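Local coordinates for protein diaminopimelate decarboxylase (Helicobacter pylori, PDB 2QGH) that catalyses the pyridoxal-phosphate-dependent decarboxylation of diaminopimelate to L-lysine, the last step of bacterial lysine biosynthesis, at residues L211-I216 with E254-Y259. Sequence-based numbering, arbitrary orientation.
Sequences LDLEPI and ETIKLY
The flat groups that I256 meets are peptides, approached over their faces, not at their edges: its CG1 lies over the L211-D212 peptide, 3.4 Å from L211 O, and its CD1 over the D212-L213 peptide, 3.6 Å from both D212 C and L213 N. With CG1 anti to its own carbonyl carbon (chi1 -68°), I256 turns CG1 toward L211 O; the extended chi2 (177°) carries CD1 on to the next peptide. CG2 is left for L213, whose CD1 is 4.0 Å from it. From deeper in the helix I216 reaches out tip to tip, its CD1 3.9 Å from CD1 of I256. Nearer the surface, CD1 of L211 packs on E254 O, 3.6 Å away. No hydrogen bond joins the segments; side-chain carbon packs on backbone and on other side chains. D212, the N-cap, accepts a nearly straight bond (175°) from E214 N, well above the carboxylate plane. In this alanine racemase-like (fold-type III) barrel, I216's side chain is about 9 Å from the bound pyridoxal-5'-phosphate. Helices 213-232 and 258-268 follow consecutive strands, 197-203 and 239-241. I256, just ahead of helix 258-268, packs on the first turn of helix 213-232, and Y261 extends the packing over L213 and I216.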
loop_
_atom_site.group_PDB
_atom_site.type_symbol
_atom_site.label_atom_id
_atom_site.label_comp_id
_atom_site.label_asym_id
_atom_site.label_seq_id
_atom_site.Cartn_x
_atom_site.Cartn_y
_atom_site.Cartn_z
ATOM N N LEU A 211 10.168 -21.856 1.477
ATOM C CA LEU A 211 11.450 -22.357 1.960
ATOM C C LEU A 211 11.507 -23.884 1.921
ATOM O O LEU A 211 12.584 -24.473 2.035
ATOM C CB LEU A 211 11.720 -21.871 3.386
ATOM C CG LEU A 211 12.025 -20.390 3.666
ATOM C CD1 LEU A 211 13.194 -19.910 2.822
ATOM C CD2 LEU A 211 10.799 -19.564 3.393
ATOM N N ASP A 212 10.353 -24.526 1.764
ATOM C CA ASP A 212 10.317 -25.983 1.707
ATOM C C ASP A 212 10.067 -26.450 0.267
ATOM O O ASP A 212 9.071 -26.077 -0.355
ATOM C CB ASP A 212 9.227 -26.523 2.638
ATOM C CG ASP A 212 9.248 -28.042 2.744
ATOM O OD1 ASP A 212 8.332 -28.611 3.373
ATOM O OD2 ASP A 212 10.185 -28.670 2.200
ATOM N N LEU A 213 10.977 -27.270 -0.253
ATOM C CA LEU A 213 10.876 -27.779 -1.621
ATOM C C LEU A 213 9.889 -28.929 -1.822
ATOM O O LEU A 213 9.586 -29.282 -2.953
ATOM C CB LEU A 213 12.262 -28.215 -2.113
ATOM C CG LEU A 213 12.352 -28.851 -3.505
ATOM C CD1 LEU A 213 11.958 -27.827 -4.556
ATOM C CD2 LEU A 213 13.764 -29.353 -3.758
ATOM N N GLU A 214 9.385 -29.516 -0.741
ATOM C CA GLU A 214 8.442 -30.629 -0.873
ATOM C C GLU A 214 7.113 -30.250 -1.509
ATOM O O GLU A 214 6.642 -30.938 -2.415
ATOM C CB GLU A 214 8.180 -31.303 0.480
ATOM C CG GLU A 214 9.346 -32.132 0.994
ATOM C CD GLU A 214 8.967 -33.038 2.159
ATOM O OE1 GLU A 214 9.879 -33.669 2.738
ATOM O OE2 GLU A 214 7.764 -33.126 2.497
ATOM N N PRO A 215 6.485 -29.154 -1.050
ATOM C CA PRO A 215 5.202 -28.770 -1.646
ATOM C C PRO A 215 5.302 -28.513 -3.151
ATOM O O PRO A 215 4.403 -28.867 -3.911
ATOM C CB PRO A 215 4.816 -27.521 -0.859
ATOM C CG PRO A 215 5.425 -27.770 0.473
ATOM C CD PRO A 215 6.796 -28.291 0.100
ATOM N N ILE A 216 6.403 -27.907 -3.577
ATOM C CA ILE A 216 6.616 -27.608 -4.988
ATOM C C ILE A 216 6.696 -28.912 -5.781
ATOM O O ILE A 216 5.992 -29.092 -6.785
ATOM C CB ILE A 216 7.912 -26.788 -5.176
ATOM C CG1 ILE A 216 7.814 -25.496 -4.359
ATOM C CG2 ILE A 216 8.129 -26.461 -6.650
ATOM C CD1 ILE A 216 9.106 -24.711 -4.277
ATOM N N GLU A 254 17.751 -21.103 5.612
ATOM C CA GLU A 254 18.315 -21.868 4.500
ATOM C C GLU A 254 17.394 -21.736 3.300
ATOM O O GLU A 254 16.175 -21.842 3.429
ATOM C CB GLU A 254 18.455 -23.344 4.875
ATOM C CG GLU A 254 19.126 -23.574 6.214
ATOM C CD GLU A 254 19.353 -25.042 6.513
ATOM O OE1 GLU A 254 18.384 -25.828 6.425
ATOM O OE2 GLU A 254 20.500 -25.410 6.844
ATOM N N THR A 255 17.982 -21.521 2.132
ATOM C CA THR A 255 17.204 -21.356 0.914
ATOM C C THR A 255 17.191 -22.591 0.014
ATOM O O THR A 255 18.171 -23.332 -0.057
ATOM C CB THR A 255 17.739 -20.171 0.089
ATOM O OG1 THR A 255 17.724 -18.987 0.891
ATOM C CG2 THR A 255 16.877 -19.943 -1.136
ATOM N N ILE A 256 16.069 -22.796 -0.674
ATOM C CA ILE A 256 15.926 -23.911 -1.602
ATOM C C ILE A 256 16.963 -23.735 -2.705
ATOM O O ILE A 256 16.920 -22.755 -3.449
ATOM C CB ILE A 256 14.530 -23.918 -2.262
ATOM C CG1 ILE A 256 13.454 -24.242 -1.222
ATOM C CG2 ILE A 256 14.502 -24.922 -3.407
ATOM C CD1 ILE A 256 12.040 -24.203 -1.775
ATOM N N LYS A 257 17.899 -24.676 -2.804
ATOM C CA LYS A 257 18.935 -24.613 -3.833
ATOM C C LYS A 257 18.322 -24.855 -5.215
ATOM O O LYS A 257 17.371 -25.623 -5.354
ATOM C CB LYS A 257 20.008 -25.669 -3.572
ATOM C CG LYS A 257 20.669 -25.575 -2.213
ATOM C CD LYS A 257 21.760 -26.623 -2.061
ATOM C CE LYS A 257 22.564 -26.398 -0.790
ATOM N NZ LYS A 257 23.203 -25.046 -0.760
ATOM N N LEU A 258 18.872 -24.204 -6.235
ATOM C CA LEU A 258 18.366 -24.365 -7.593
ATOM C C LEU A 258 18.658 -25.759 -8.138
ATOM O O LEU A 258 17.865 -26.308 -8.904
ATOM C CB LEU A 258 18.985 -23.315 -8.521
ATOM C CG LEU A 258 18.030 -22.317 -9.184
ATOM C CD1 LEU A 258 17.032 -23.061 -10.041
ATOM C CD2 LEU A 258 17.303 -21.506 -8.130
ATOM N N TYR A 259 19.794 -26.326 -7.747
ATOM C CA TYR A 259 20.174 -27.661 -8.203
ATOM C C TYR A 259 19.148 -28.697 -7.753
ATOM O O TYR A 259 18.773 -29.584 -8.515
ATOM C CB TYR A 259 21.574 -28.027 -7.681
ATOM C CG TYR A 259 21.989 -29.463 -7.950
ATOM C CD1 TYR A 259 21.640 -30.487 -7.068
ATOM C CD2 TYR A 259 22.707 -29.802 -9.098
ATOM C CE1 TYR A 259 21.996 -31.814 -7.323
ATOM C CE2 TYR A 259 23.067 -31.122 -9.363
ATOM C CZ TYR A 259 22.706 -32.124 -8.470
ATOM O OH TYR A 259 23.042 -33.433 -8.726
#